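Local coordinates for CHAD domain protein (Streptomyces chartreusis, PDB 6RN5) that is a phosin, an all-helical CHAD domain protein that binds copper ions and probably polyphosphate, at residues 22-25 and 26-30; 78-82 and 83-87; 93-96 and 97-101. One frame throughout, in Å; residues are numbered along the deposited sequence.

Contact 1: residues 22-25 and 26-30; sequences DTLA and GYLRA
Four backbone hydrogen bonds join 22-25 to 26-30, each running from an amide to the carbonyl four residues earlier: G26 N to D22 O, Y27 N to T23 O, L28 N to L24 O and R29 N to A25 O. The last is the shortest, 2.9 Å from R29 N to A25 O, and nearly straight, with 173° at the hydrogen; the first, from G26 N, is more bent. This regular i to i+4 pattern marks the first turns of helix 21-42, near the start of the modelled chain.

Apolar contact lies along one flank of the helix. L24 and L28 run side by side in the same direction, and their CD1 methyls meet, with L24 CD1 4.0 Å from L28 CD1. On the L24 side, CG is anti to the backbone N (chi1 167°), which carries the end of the side chain nearer to the following turn. Leucine suits both places, since the pair is buried and both side chains rest on T72 of helix 56-75. Y27 sends its ring away from the preceding turn, against R68 and T72 of the same helix, and its hydroxyl is hydrogen-bonded to E292, so an aromatic ring with a polar end fits there.

A third kind of contact is made by R29. Its chain bends at chi3 (-57°), folding the guanidinium back over the preceding turn, where A25 O lies 3.8 Å from its plane, above the centre of one face. R29 NH2 also comes to 3.5 Å from A25 CB. The small methyl of A25 lets the flat group lie close to the helix surface, and both residues also touch V217 in a loop. At the start of the helix, T23 OG1 is hydrogen-bonded to T20 N.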
loop_
_atom_site.group_PDB
_atom_site.type_symbol
_atom_site.label_atom_id
_atom_site.label_comp_id
_atom_site.label_asym_id
_atom_site.label_seq_id
_atom_site.Cartn_x
_atom_site.Cartn_y
_atom_site.Cartn_z
ATOM N N ASP A 22 40.391 32.144 -4.367
ATOM C CA ASP A 22 41.289 31.404 -5.251
ATOM C C ASP A 22 40.991 29.933 -5.228
ATOM O O ASP A 22 41.189 29.268 -6.221
ATOM C CB ASP A 22 42.745 31.679 -4.901
ATOM C CG ASP A 22 43.110 33.147 -5.111
ATOM O OD1 ASP A 22 42.395 33.863 -5.864
ATOM O OD2 ASP A 22 44.100 33.592 -4.498
ATOM N N THR A 23 40.529 29.428 -4.083
ATOM C CA THR A 23 40.061 28.056 -3.975
ATOM C C THR A 23 38.844 27.872 -4.873
ATOM O O THR A 23 38.743 26.875 -5.588
ATOM C CB THR A 23 39.671 27.675 -2.532
ATOM O OG1 THR A 23 40.685 28.116 -1.643
ATOM C CG2 THR A 23 39.508 26.134 -2.350
ATOM N N LEU A 24 37.943 28.847 -4.821
ATOM C CA LEU A 24 36.729 28.854 -5.627
ATOM C C LEU A 24 37.080 28.829 -7.115
ATOM O O LEU A 24 36.450 28.101 -7.854
ATOM C CB LEU A 24 35.897 30.102 -5.335
ATOM C CG LEU A 24 34.756 30.467 -6.266
ATOM C CD1 LEU A 24 33.734 29.346 -6.285
ATOM C CD2 LEU A 24 34.109 31.772 -5.787
ATOM N N ALA A 25 38.040 29.659 -7.542
ATOM C CA ALA A 25 38.479 29.714 -8.925
ATOM C C ALA A 25 39.054 28.365 -9.346
ATOM O O ALA A 25 38.796 27.911 -10.464
ATOM C CB ALA A 25 39.519 30.786 -9.131
ATOM N N GLY A 26 39.830 27.754 -8.470
ATOM C CA GLY A 26 40.452 26.438 -8.770
ATOM C C GLY A 26 39.353 25.411 -9.011
ATOM O O GLY A 26 39.440 24.612 -9.935
ATOM N N TYR A 27 38.297 25.443 -8.200
ATOM C CA TYR A 27 37.200 24.484 -8.341
ATOM C C TYR A 27 36.453 24.686 -9.657
ATOM O O TYR A 27 36.225 23.692 -10.390
ATOM C CB TYR A 27 36.248 24.558 -7.156
ATOM C CG TYR A 27 35.132 23.548 -7.180
ATOM C CD1 TYR A 27 35.378 22.177 -6.984
ATOM C CD2 TYR A 27 33.812 23.956 -7.436
ATOM C CE1 TYR A 27 34.317 21.251 -7.024
ATOM C CE2 TYR A 27 32.760 23.043 -7.485
ATOM C CZ TYR A 27 33.017 21.700 -7.276
ATOM O OH TYR A 27 31.949 20.829 -7.296
ATOM N N LEU A 28 36.125 25.952 -9.982
ATOM C CA LEU A 28 35.481 26.281 -11.234
ATOM C C LEU A 28 36.319 25.875 -12.461
ATOM O O LEU A 28 35.784 25.272 -13.392
ATOM C CB LEU A 28 35.096 27.775 -11.315
ATOM C CG LEU A 28 33.905 28.168 -10.422
ATOM C CD1 LEU A 28 33.749 29.675 -10.304
ATOM C CD2 LEU A 28 32.607 27.539 -10.934
ATOM N N ARG A 29 37.604 26.221 -12.473
ATOM C CA ARG A 29 38.510 25.811 -13.564
ATOM C C ARG A 29 38.544 24.279 -13.770
ATOM O O ARG A 29 38.472 23.801 -14.897
ATOM C CB ARG A 29 39.936 26.394 -13.376
ATOM C CG ARG A 29 40.031 27.896 -13.695
ATOM C CD ARG A 29 41.469 28.452 -13.809
ATOM N NE ARG A 29 42.165 28.178 -12.555
ATOM C CZ ARG A 29 42.326 29.035 -11.532
ATOM N NH1 ARG A 29 42.951 28.614 -10.423
ATOM N NH2 ARG A 29 41.911 30.315 -11.615
ATOM N N ALA A 30 38.615 23.534 -12.671
ATOM C CA ALA A 30 38.624 22.084 -12.692
ATOM C C ALA A 30 37.346 21.493 -13.277
ATOM O O ALA A 30 37.413 20.593 -14.112
ATOM C CB ALA A 30 38.806 21.546 -11.281
#

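Contact 2: residues 78-82 and 83-87; sequences SLLDT and DWCEG
D81 and W84 meet where an extended loop turns into a helix. The chain leaves a 3-10 segment that ends at 78-79, stretches out through L80 and D81, and coils from T82 onward, so that D81 O accepts from C85 N at 3.0 Å and T82 O from E86 N at 2.9 Å.

D81 adds a side-chain bond to these. With CG anti to the backbone N, its carboxylate reaches forward, and D81 OD1 accepts from W84 N at 2.8 Å in an almost straight bond of 176°. The amide meets the anti side of OD1, 22° out of the carboxylate plane. A water extends the grip: it donates to OD1 and accepts from D83 N, linking the cap to a second amide of the first turn. Aspartate suits the position because its short side chain brings an acceptor to the first-turn amides, and its negative charge would probably be favoured by the positive end of the helix dipole.

The W84 indole stands almost perpendicular to that carboxylate, the planes 89° apart, and places an edge near D81 O. L80 makes the apolar part of the contact: L80 CB lies 3.6 Å from C85 SG and CD2 comes obliquely to the indole, while all three side chains also touch L73 of helix 56-75. C85 fits this buried spot as a small, apolar residue. On the exposed flank, T82 and E86 run alongside each other, T82 CG2 lying 3.8 Å from E86 CD; the threonine methyl thus sits beside the carboxylate end of E86, whose polar group suits this exposed flank.

With D81 at the N-cap and its OD1 bonded to the amide three residues on, the arrangement is a classic aspartate N-cap, here starting the long helix 82-120.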
loop_
_atom_site.group_PDB
_atom_site.type_symbol
_atom_site.label_atom_id
_atom_site.label_comp_id
_atom_site.label_asym_id
_atom_site.label_seq_id
_atom_site.Cartn_x
_atom_site.Cartn_y
_atom_site.Cartn_z
ATOM N N SER A 78 28.079 35.948 -4.967
ATOM C CA SER A 78 28.567 37.252 -4.485
ATOM C C SER A 78 30.043 37.449 -4.776
ATOM O O SER A 78 30.492 38.564 -4.785
ATOM C CB SER A 78 28.305 37.420 -2.980
ATOM O OG SER A 78 28.805 36.320 -2.261
ATOM N N LEU A 79 30.811 36.378 -4.995
ATOM C CA LEU A 79 32.241 36.527 -5.317
ATOM C C LEU A 79 32.558 36.595 -6.820
ATOM O O LEU A 79 33.708 36.640 -7.177
ATOM C CB LEU A 79 33.059 35.407 -4.652
ATOM C CG LEU A 79 32.949 35.462 -3.118
ATOM C CD1 LEU A 79 33.907 34.469 -2.538
ATOM C CD2 LEU A 79 33.273 36.843 -2.574
ATOM N N LEU A 80 31.540 36.663 -7.678
ATOM C CA LEU A 80 31.700 36.513 -9.126
ATOM C C LEU A 80 30.911 37.628 -9.816
ATOM O O LEU A 80 29.983 38.134 -9.268
ATOM C CB LEU A 80 31.167 35.137 -9.557
ATOM C CG LEU A 80 31.837 33.904 -8.930
ATOM C CD1 LEU A 80 30.989 32.628 -8.949
ATOM C CD2 LEU A 80 33.126 33.607 -9.645
ATOM N N ASP A 81 31.285 38.000 -11.021
ATOM C CA ASP A 81 30.504 38.962 -11.824
ATOM C C ASP A 81 29.050 38.551 -11.979
ATOM O O ASP A 81 28.748 37.456 -12.487
ATOM C CB ASP A 81 31.148 39.085 -13.190
ATOM C CG ASP A 81 30.454 40.084 -14.079
ATOM O OD1 ASP A 81 29.322 39.859 -14.568
ATOM O OD2 ASP A 81 31.088 41.093 -14.334
ATOM N N THR A 82 28.142 39.439 -11.570
ATOM C CA THR A 82 26.751 39.091 -11.487
ATOM C C THR A 82 26.143 38.755 -12.852
ATOM O O THR A 82 25.468 37.715 -12.973
ATOM C CB THR A 82 25.950 40.194 -10.772
ATOM O OG1 THR A 82 26.340 40.209 -9.412
ATOM C CG2 THR A 82 24.473 39.912 -10.776
ATOM N N ASP A 83 26.361 39.627 -13.845
ATOM C CA ASP A 83 25.835 39.433 -15.206
ATOM C C ASP A 83 26.338 38.107 -15.755
ATOM O O ASP A 83 25.553 37.290 -16.225
ATOM C CB ASP A 83 26.276 40.540 -16.173
ATOM C CG ASP A 83 25.701 41.896 -15.829
ATOM O OD1 ASP A 83 24.629 41.970 -15.205
ATOM O OD2 ASP A 83 26.346 42.898 -16.190
ATOM N N TRP A 84 27.644 37.889 -15.676
ATOM C CA TRP A 84 28.198 36.616 -16.106
ATOM C C TRP A 84 27.460 35.413 -15.448
ATOM O O TRP A 84 26.959 34.543 -16.149
ATOM C CB TRP A 84 29.682 36.618 -15.846
ATOM C CG TRP A 84 30.347 35.340 -16.200
ATOM C CD1 TRP A 84 30.814 34.948 -17.440
ATOM C CD2 TRP A 84 30.685 34.291 -15.294
ATOM N NE1 TRP A 84 31.395 33.697 -17.346
ATOM C CE2 TRP A 84 31.340 33.285 -16.038
ATOM C CE3 TRP A 84 30.473 34.091 -13.918
ATOM C CZ2 TRP A 84 31.760 32.101 -15.463
ATOM C CZ3 TRP A 84 30.910 32.923 -13.351
ATOM C CH2 TRP A 84 31.556 31.934 -14.127
ATOM N N CYS A 85 27.301 35.416 -14.131
ATOM C CA CYS A 85 26.559 34.349 -13.446
ATOM C C CYS A 85 25.151 34.148 -14.004
ATOM O O CYS A 85 24.700 33.022 -14.241
ATOM C CB CYS A 85 26.423 34.621 -11.939
ATOM S SG CYS A 85 27.957 34.408 -11.045
ATOM N N GLU A 86 24.465 35.262 -14.182
ATOM C CA GLU A 86 23.075 35.254 -14.591
ATOM C C GLU A 86 22.937 34.761 -16.022
ATOM O O GLU A 86 21.988 34.083 -16.330
ATOM C CB GLU A 86 22.491 36.661 -14.461
ATOM C CG GLU A 86 22.341 37.134 -13.030
ATOM C CD GLU A 86 21.652 38.505 -12.925
ATOM O OE1 GLU A 86 21.741 39.322 -13.882
ATOM O OE2 GLU A 86 21.007 38.751 -11.881
ATOM N N GLY A 87 23.876 35.132 -16.886
ATOM C CA GLY A 87 23.952 34.583 -18.242
ATOM C C GLY A 87 24.285 33.073 -18.256
ATOM O O GLY A 87 23.646 32.313 -18.980
HETATM O O HOH W 1 27.783 41.909 -13.662
#

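Contact 3: residues 93-96 and 97-101; sequences AWVS and GTLAM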
loop_
_atom_site.group_PDB
_atom_site.type_symbol
_atom_site.label_atom_id
_atom_site.label_comp_id
_atom_site.label_asym_id
_atom_site.label_seq_id
_atom_site.Cartn_x
_atom_site.Cartn_y
_atom_site.Cartn_z
ATOM N N ALA A 93 21.713 25.183 -16.943
ATOM C CA ALA A 93 20.520 24.422 -16.555
ATOM C C ALA A 93 19.864 23.787 -17.794
ATOM O O ALA A 93 19.476 22.594 -17.792
ATOM C CB ALA A 93 19.527 25.334 -15.846
ATOM N N TRP A 94 19.733 24.587 -18.849
ATOM C CA TRP A 94 19.252 24.051 -20.106
ATOM C C TRP A 94 20.141 22.851 -20.535
ATOM O O TRP A 94 19.652 21.821 -20.936
ATOM C CB TRP A 94 19.166 25.142 -21.168
ATOM C CG TRP A 94 18.873 24.574 -22.524
ATOM C CD1 TRP A 94 17.676 24.085 -22.965
ATOM C CD2 TRP A 94 19.800 24.407 -23.609
ATOM N NE1 TRP A 94 17.813 23.592 -24.244
ATOM C CE2 TRP A 94 19.099 23.797 -24.670
ATOM C CE3 TRP A 94 21.154 24.698 -23.781
ATOM C CZ2 TRP A 94 19.713 23.484 -25.894
ATOM C CZ3 TRP A 94 21.762 24.392 -24.991
ATOM C CH2 TRP A 94 21.050 23.796 -26.028
ATOM N N VAL A 95 21.446 22.950 -20.388
ATOM C CA VAL A 95 22.293 21.856 -20.830
ATOM C C VAL A 95 22.065 20.599 -19.991
ATOM O O VAL A 95 21.952 19.475 -20.535
ATOM C CB VAL A 95 23.792 22.222 -20.759
ATOM C CG1 VAL A 95 24.660 20.972 -20.934
ATOM C CG2 VAL A 95 24.157 23.295 -21.790
ATOM N N SER A 96 22.133 20.741 -18.663
ATOM C CA SER A 96 22.106 19.548 -17.810
ATOM C C SER A 96 20.720 18.864 -17.883
ATOM O O SER A 96 20.646 17.635 -17.900
ATOM C CB SER A 96 22.493 19.880 -16.374
ATOM O OG SER A 96 21.529 20.745 -15.863
ATOM N N GLY A 97 19.663 19.659 -17.966
ATOM C CA GLY A 97 18.280 19.134 -18.142
ATOM C C GLY A 97 18.048 18.419 -19.483
ATOM O O GLY A 97 17.458 17.342 -19.536
ATOM N N THR A 98 18.568 18.995 -20.569
ATOM C CA THR A 98 18.428 18.402 -21.872
ATOM C C THR A 98 19.121 17.076 -21.911
ATOM O O THR A 98 18.551 16.069 -22.371
ATOM C CB THR A 98 19.039 19.271 -22.942
ATOM O OG1 THR A 98 18.299 20.489 -23.013
ATOM C CG2 THR A 98 19.018 18.530 -24.282
ATOM N N LEU A 99 20.335 17.061 -21.391
ATOM C CA LEU A 99 21.127 15.826 -21.278
ATOM C C LEU A 99 20.603 14.774 -20.255
ATOM O O LEU A 99 20.964 13.604 -20.337
ATOM C CB LEU A 99 22.578 16.170 -20.986
ATOM C CG LEU A 99 23.337 16.943 -22.070
ATOM C CD1 LEU A 99 24.795 16.971 -21.710
ATOM C CD2 LEU A 99 23.199 16.328 -23.438
ATOM N N ALA A 100 19.761 15.179 -19.311
ATOM C CA ALA A 100 19.214 14.236 -18.314
ATOM C C ALA A 100 18.038 13.382 -18.861
ATOM O O ALA A 100 17.834 12.240 -18.441
ATOM C CB ALA A 100 18.787 15.007 -17.061
ATOM N N MET A 101 17.307 13.927 -19.827
ATOM C CA MET A 101 15.984 13.400 -20.184
ATOM C C MET A 101 15.983 11.957 -20.653
ATOM O O MET A 101 15.228 11.123 -20.143
ATOM C CB MET A 101 15.308 14.318 -21.171
ATOM C CG MET A 101 14.599 15.465 -20.459
ATOM S SD MET A 101 12.936 15.114 -19.763
ATOM C CE MET A 101 13.022 13.471 -19.039
#
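W94 O is gripped twice by T98, at 2.8 Å from T98 OG1 and at 3.0 Å from T98 N, and the two donors approach from opposite faces of its carbonyl plane. The hydroxyl's bond back to the preceding turn is a common habit of threonine within a helix, here the middle of helix 82-120 in the all-helical CHAD fold. T98 places OG1 there because it is anti to the carbonyl carbon and beside the backbone N (chi1 -65°). The hydroxyl's polar demand is thus met inside the helix, while the side chain also touches A194 and A197 of helix 170-198.

G97 N to A93 O and L99 N to V95 O continue the i to i+4 bonding, but A100 N to S96 O is weak, bent to 120°. V95 and L99 lie alongside each other, pointing the same way, with V95 CG1 4.1 Å from L99 CD1. Their branched apolar side chains suit a buried flank: V95 packs on F203 and I206 of helix 201-213, and L99 on L62 of helix 56-75.

W94 offers a broad aromatic surface at the helix side, making a cation-pi contact with R202. T98 OG1 stands over one face of the indole, offset toward the rim, 3.4 Å from W94 NE1.

How the contacts relate
Each contact lies within one continuous stretch, so none closes a long loop; the three follow in series and neither nest nor cross. Contact 1 forms the opening turns of helix 21-42. The chain then passes through helix 56-75, and contact 2 ends the connection that follows by starting helix 82-120. These two touch: L24 CD2 packs 4.0 Å from L79 CB, and L28 CD1 the same distance from L80 CD2, joining the first turns of helix 21-42 to the loop that leads into helix 82-120. Contact 3 lies further along helix 82-120, its centre 21 Å from that of contact 2. Helix 56-75 is a shared neighbour, touched by side chains of all three.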